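Long-range contact in dipeptide Epimerase (Enterococcus faecalis V583, PDB 3JVA), which belongs to the mandelate racemase/muconate lactonizing enzyme family of the enolase superfamily and carries a magnesium ion in its barrel domain: residues M1-L15 and E27-E40. Sequence-based numbering, arbitrary orientation.
Sequences MKIKQVHVRASKIKL and ESADSAIVEIETEE
With chi1 of R9 at 73°, CG sits between the backbone N and the carbonyl carbon, and the chain, extended from CG to NE, runs beside I33, both side chains pointing the same way. I33 CD1 consequently lies off-centre over one face of the guanidinium, 3.5 Å from R9 NH2; the same methyl also packs on S11 CB. V6 and V34 each hold CG1 anti to the backbone N, which brings V6 CG1 within 3.6 Å of V34 CG1 on the other face of the sheet. V34 also meets V8 there; farther along, I36 CG2 touches I3 CG1. Helices 59-73 and 96-114 cover parts of this apolar row: V34 touches I66, and I36 touches A105 and L109.

The strands run antiparallel, their axes 156° apart, with paired N-H...O bonds at Q5/E37, H7/E35, R9/I33, S11/S31 and I13/A29. Strands 3-15, 29-38 and 43-48 form the antiparallel sheet of the N-terminal alpha+beta capping domain of the enolase superfamily, with 29-38 between the other two. Near the N-terminus, two residues, K4 and Q5, stand opposite the single E37, which makes a classic beta bulge: E37 O accepts from K4 N at 2.7 Å and from Q5 N at 3.2 Å.

On the face carrying R9, E37 OE1 approaches the H7 ring at its edge, in plane, 3.4 Å from H7 CE1; carboxylate and ring planes are 54° apart. Water 3 joins S11 OG, S31 OG and A29 O, while S31 OG also bonds to E47. Back on the face of V6 and V34, toward the K14 end, S28 OG donates to D30 OD1 over 2.7 Å, on the syn side but somewhat out of the carboxylate plane, and K12 CB lies 3.3 Å from D30 OD1, the aliphatic start of the lysine alongside the carboxylate.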
loop_
_atom_site.group_PDB
_atom_site.type_symbol
_atom_site.label_atom_id
_atom_site.label_comp_id
_atom_site.label_asym_id
_atom_site.label_seq_id
_atom_site.Cartn_x
_atom_site.Cartn_y
_atom_site.Cartn_z
ATOM N N MET B 1 20.121 -47.971 2.413
ATOM C CA MET B 1 19.064 -48.435 3.354
ATOM C C MET B 1 17.722 -48.354 2.633
ATOM O O MET B 1 17.475 -47.419 1.869
ATOM C CB MET B 1 19.067 -47.559 4.615
ATOM C CG MET B 1 18.110 -48.009 5.717
ATOM S SD MET B 1 18.461 -47.183 7.306
ATOM C CE MET B 1 18.433 -45.503 6.771
ATOM N N LYS B 2 16.865 -49.342 2.866
ATOM C CA LYS B 2 15.568 -49.383 2.207
ATOM C C LYS B 2 14.465 -49.884 3.129
ATOM O O LYS B 2 14.657 -50.840 3.876
ATOM C CB LYS B 2 15.655 -50.283 0.968
ATOM C CG LYS B 2 14.329 -50.545 0.275
ATOM C CD LYS B 2 14.488 -51.485 -0.923
ATOM C CE LYS B 2 15.097 -50.785 -2.130
ATOM N NZ LYS B 2 16.458 -50.252 -1.859
ATOM N N ILE B 3 13.309 -49.229 3.064
ATOM C CA ILE B 3 12.166 -49.608 3.884
ATOM C C ILE B 3 11.586 -50.942 3.421
ATOM O O ILE B 3 11.248 -51.112 2.253
ATOM C CB ILE B 3 11.057 -48.529 3.825
ATOM C CG1 ILE B 3 11.559 -47.239 4.481
ATOM C CG2 ILE B 3 9.784 -49.038 4.511
ATOM C CD1 ILE B 3 10.571 -46.083 4.400
ATOM N N LYS B 4 11.484 -51.892 4.341
ATOM C CA LYS B 4 10.935 -53.202 4.009
ATOM C C LYS B 4 9.448 -53.258 4.319
ATOM O O LYS B 4 8.649 -53.754 3.525
ATOM C CB LYS B 4 11.651 -54.302 4.798
ATOM C CG LYS B 4 11.082 -55.690 4.543
ATOM C CD LYS B 4 11.811 -56.762 5.330
ATOM C CE LYS B 4 11.220 -58.136 5.037
ATOM N NZ LYS B 4 11.945 -59.221 5.754
ATOM N N GLN B 5 9.072 -52.739 5.480
ATOM C CA GLN B 5 7.675 -52.762 5.875
ATOM C C GLN B 5 7.397 -51.669 6.890
ATOM O O GLN B 5 8.302 -51.195 7.578
ATOM C CB GLN B 5 7.328 -54.133 6.469
ATOM C CG GLN B 5 5.851 -54.343 6.782
ATOM C CD GLN B 5 4.959 -54.116 5.576
ATOM O OE1 GLN B 5 4.539 -52.993 5.304
ATOM N NE2 GLN B 5 4.680 -55.183 4.834
ATOM N N VAL B 6 6.136 -51.267 6.958
ATOM C CA VAL B 6 5.693 -50.238 7.885
ATOM C C VAL B 6 4.581 -50.848 8.731
ATOM O O VAL B 6 3.546 -51.249 8.208
ATOM C CB VAL B 6 5.139 -49.008 7.128
ATOM C CG1 VAL B 6 4.587 -47.989 8.119
ATOM C CG2 VAL B 6 6.241 -48.382 6.273
ATOM N N HIS B 7 4.802 -50.923 10.038
ATOM C CA HIS B 7 3.825 -51.496 10.958
ATOM C C HIS B 7 3.201 -50.395 11.805
ATOM O O HIS B 7 3.903 -49.490 12.249
ATOM C CB HIS B 7 4.514 -52.506 11.883
ATOM C CG HIS B 7 5.375 -53.496 11.160
ATOM N ND1 HIS B 7 6.751 -53.489 11.244
ATOM C CD2 HIS B 7 5.056 -54.513 10.325
ATOM C CE1 HIS B 7 7.242 -54.459 10.492
ATOM N NE2 HIS B 7 6.234 -55.095 9.924
ATOM N N VAL B 8 1.889 -50.459 12.019
ATOM C CA VAL B 8 1.228 -49.454 12.846
ATOM C C VAL B 8 0.314 -50.100 13.876
ATOM O O VAL B 8 -0.316 -51.123 13.608
ATOM C CB VAL B 8 0.398 -48.445 12.004
ATOM C CG1 VAL B 8 -0.796 -49.133 11.372
ATOM C CG2 VAL B 8 -0.060 -47.283 12.893
ATOM N N ARG B 9 0.261 -49.503 15.063
ATOM C CA ARG B 9 -0.581 -50.011 16.132
ATOM C C ARG B 9 -1.234 -48.840 16.852
ATOM O O ARG B 9 -0.802 -47.698 16.724
ATOM C CB ARG B 9 0.253 -50.823 17.135
ATOM C CG ARG B 9 1.175 -50.004 18.057
ATOM C CD ARG B 9 1.902 -50.935 19.029
ATOM N NE ARG B 9 2.754 -50.286 20.032
ATOM C CZ ARG B 9 2.318 -49.751 21.172
ATOM N NH1 ARG B 9 1.025 -49.762 21.472
ATOM N NH2 ARG B 9 3.186 -49.257 22.050
ATOM N N ALA B 10 -2.301 -49.126 17.583
ATOM C CA ALA B 10 -2.960 -48.090 18.350
ATOM C C ALA B 10 -2.249 -48.141 19.692
ATOM O O ALA B 10 -1.682 -49.174 20.057
ATOM C CB ALA B 10 -4.445 -48.405 18.514
ATOM N N SER B 11 -2.250 -47.025 20.409
ATOM C CA SER B 11 -1.614 -46.963 21.717
ATOM C C SER B 11 -2.588 -46.220 22.602
ATOM O O SER B 11 -3.077 -45.162 22.219
ATOM C CB SER B 11 -0.292 -46.191 21.641
ATOM O OG SER B 11 0.304 -46.025 22.923
ATOM N N LYS B 12 -2.881 -46.784 23.771
ATOM C CA LYS B 12 -3.801 -46.151 24.705
ATOM C C LYS B 12 -3.147 -46.132 26.082
ATOM O O LYS B 12 -2.895 -47.179 26.675
ATOM C CB LYS B 12 -5.120 -46.921 24.758
ATOM C CG LYS B 12 -5.810 -47.049 23.405
ATOM C CD LYS B 12 -7.164 -47.731 23.541
ATOM C CE LYS B 12 -7.853 -47.860 22.195
ATOM N NZ LYS B 12 -9.164 -48.552 22.316
ATOM N N ILE B 13 -2.872 -44.934 26.579
ATOM C CA ILE B 13 -2.219 -44.772 27.868
ATOM C C ILE B 13 -3.076 -43.885 28.755
ATOM O O ILE B 13 -3.389 -42.753 28.394
ATOM C CB ILE B 13 -0.819 -44.124 27.689
ATOM C CG1 ILE B 13 0.077 -45.014 26.815
ATOM C CG2 ILE B 13 -0.169 -43.906 29.042
ATOM C CD1 ILE B 13 0.550 -46.296 27.502
ATOM N N LYS B 14 -3.456 -44.400 29.917
ATOM C CA LYS B 14 -4.282 -43.633 30.839
ATOM C C LYS B 14 -3.544 -42.385 31.316
ATOM O O LYS B 14 -2.325 -42.412 31.522
ATOM C CB LYS B 14 -4.669 -44.496 32.042
ATOM C CG LYS B 14 -5.724 -43.861 32.926
ATOM C CD LYS B 14 -6.145 -44.788 34.052
ATOM C CE LYS B 14 -7.348 -44.223 34.787
ATOM N NZ LYS B 14 -8.475 -44.010 33.840
ATOM N N LEU B 15 -4.287 -41.292 31.479
ATOM C CA LEU B 15 -3.722 -40.030 31.942
ATOM C C LEU B 15 -3.883 -39.914 33.457
ATOM O O LEU B 15 -4.899 -40.339 34.009
ATOM C CB LEU B 15 -4.442 -38.847 31.286
ATOM C CG LEU B 15 -4.398 -38.683 29.762
ATOM C CD1 LEU B 15 -5.323 -37.533 29.356
ATOM C CD2 LEU B 15 -2.971 -38.411 29.303
ATOM N N GLU B 27 -9.480 -38.772 29.088
ATOM C CA GLU B 27 -8.842 -39.439 30.218
ATOM C C GLU B 27 -7.762 -40.424 29.800
ATOM O O GLU B 27 -7.132 -41.059 30.643
ATOM C CB GLU B 27 -9.889 -40.143 31.086
ATOM C CG GLU B 27 -10.921 -40.947 30.326
ATOM C CD GLU B 27 -11.995 -41.517 31.241
ATOM O OE1 GLU B 27 -12.956 -42.132 30.729
ATOM O OE2 GLU B 27 -11.878 -41.351 32.475
ATOM N N SER B 28 -7.538 -40.532 28.496
ATOM C CA SER B 28 -6.528 -41.440 27.973
ATOM C C SER B 28 -5.872 -40.823 26.743
ATOM O O SER B 28 -6.523 -40.112 25.979
ATOM C CB SER B 28 -7.174 -42.780 27.599
ATOM O OG SER B 28 -6.211 -43.713 27.134
ATOM N N ALA B 29 -4.579 -41.077 26.571
ATOM C CA ALA B 29 -3.853 -40.574 25.413
ATOM C C ALA B 29 -3.859 -41.711 24.404
ATOM O O ALA B 29 -3.107 -42.674 24.540
ATOM C CB ALA B 29 -2.432 -40.217 25.795
ATOM N N ASP B 30 -4.726 -41.605 23.405
ATOM C CA ASP B 30 -4.835 -42.645 22.394
ATOM C C ASP B 30 -4.213 -42.170 21.088
ATOM O O ASP B 30 -4.741 -41.277 20.422
ATOM C CB ASP B 30 -6.308 -43.023 22.203
ATOM C CG ASP B 30 -6.970 -43.460 23.508
ATOM O OD1 ASP B 30 -6.238 -43.837 24.450
ATOM O OD2 ASP B 30 -8.215 -43.434 23.598
ATOM N N SER B 31 -3.083 -42.772 20.726
ATOM C CA SER B 31 -2.368 -42.386 19.518
ATOM C C SER B 31 -1.980 -43.565 18.640
ATOM O O SER B 31 -2.213 -44.727 18.980
ATOM C CB SER B 31 -1.096 -41.630 19.895
ATOM O OG SER B 31 -0.271 -42.440 20.723
ATOM N N ALA B 32 -1.372 -43.243 17.507
ATOM C CA ALA B 32 -0.914 -44.256 16.575
ATOM C C ALA B 32 0.597 -44.338 16.720
ATOM O O ALA B 32 1.272 -43.311 16.769
ATOM C CB ALA B 32 -1.292 -43.856 15.146
ATOM N N ILE B 33 1.124 -45.553 16.831
ATOM C CA ILE B 33 2.563 -45.735 16.929
ATOM C C ILE B 33 3.003 -46.557 15.729
ATOM O O ILE B 33 2.437 -47.613 15.446
ATOM C CB ILE B 33 2.977 -46.445 18.247
ATOM C CG1 ILE B 33 2.767 -45.489 19.425
ATOM C CG2 ILE B 33 4.440 -46.873 18.175
ATOM C CD1 ILE B 33 3.190 -46.043 20.778
ATOM N N VAL B 34 4.005 -46.052 15.016
ATOM C CA VAL B 34 4.509 -46.718 13.827
ATOM C C VAL B 34 5.920 -47.234 14.025
ATOM O O VAL B 34 6.722 -46.651 14.759
ATOM C CB VAL B 34 4.516 -45.760 12.608
ATOM C CG1 VAL B 34 5.025 -46.490 11.364
ATOM C CG2 VAL B 34 3.117 -45.229 12.358
ATOM N N GLU B 35 6.207 -48.352 13.374
ATOM C CA GLU B 35 7.527 -48.943 13.421
ATOM C C GLU B 35 7.890 -49.212 11.972
ATOM O O GLU B 35 7.228 -50.006 11.299
ATOM C CB GLU B 35 7.507 -50.251 14.219
ATOM C CG GLU B 35 7.169 -50.063 15.688
ATOM C CD GLU B 35 7.142 -51.374 16.453
ATOM O OE1 GLU B 35 8.135 -52.128 16.363
ATOM O OE2 GLU B 35 6.133 -51.645 17.144
ATOM N N ILE B 36 8.908 -48.514 11.479
ATOM C CA ILE B 36 9.351 -48.712 10.110
ATOM C C ILE B 36 10.553 -49.639 10.160
ATOM O O ILE B 36 11.546 -49.344 10.826
ATOM C CB ILE B 36 9.750 -47.382 9.439
ATOM C CG1 ILE B 36 8.529 -46.459 9.371
ATOM C CG2 ILE B 36 10.290 -47.644 8.041
ATOM C CD1 ILE B 36 8.756 -45.182 8.578
ATOM N N GLU B 37 10.444 -50.769 9.471
ATOM C CA GLU B 37 11.514 -51.753 9.436
ATOM C C GLU B 37 12.241 -51.681 8.103
ATOM O O GLU B 37 11.607 -51.641 7.053
ATOM C CB GLU B 37 10.938 -53.159 9.640
ATOM C CG GLU B 37 11.895 -54.285 9.263
ATOM C CD GLU B 37 11.285 -55.667 9.447
ATOM O OE1 GLU B 37 10.085 -55.838 9.150
ATOM O OE2 GLU B 37 12.011 -56.586 9.874
ATOM N N THR B 38 13.567 -51.652 8.150
ATOM C CA THR B 38 14.366 -51.601 6.934
ATOM C C THR B 38 14.771 -53.021 6.566
ATOM O O THR B 38 14.691 -53.927 7.395
ATOM C CB THR B 38 15.637 -50.758 7.124
ATOM O OG1 THR B 38 16.444 -51.330 8.163
ATOM C CG2 THR B 38 15.269 -49.327 7.497
ATOM N N GLU B 39 15.194 -53.212 5.322
ATOM C CA GLU B 39 15.606 -54.532 4.855
ATOM C C GLU B 39 16.745 -55.088 5.701
ATOM O O GLU B 39 16.809 -56.293 5.950
ATOM C CB GLU B 39 16.053 -54.465 3.392
ATOM C CG GLU B 39 14.935 -54.224 2.379
ATOM C CD GLU B 39 13.948 -55.377 2.297
ATOM O OE1 GLU B 39 14.353 -56.535 2.551
ATOM O OE2 GLU B 39 12.769 -55.129 1.960
ATOM N N GLU B 40 17.637 -54.207 6.145
ATOM C CA GLU B 40 18.784 -54.617 6.951
ATOM C C GLU B 40 18.451 -54.960 8.400
ATOM O O GLU B 40 19.289 -55.495 9.125
ATOM C CB GLU B 40 19.875 -53.538 6.901
ATOM C CG GLU B 40 19.417 -52.144 7.310
ATOM C CD GLU B 40 20.447 -51.074 6.981
ATOM O OE1 GLU B 40 21.494 -51.010 7.661
ATOM O OE2 GLU B 40 20.209 -50.302 6.028
HETATM O O HOH W 1 18.180 -51.587 4.558
HETATM O O HOH W 2 12.064 -52.921 0.327
HETATM O O HOH W 3 -0.654 -43.442 23.320
HETATM O O HOH W 4 -7.752 -40.511 33.245
#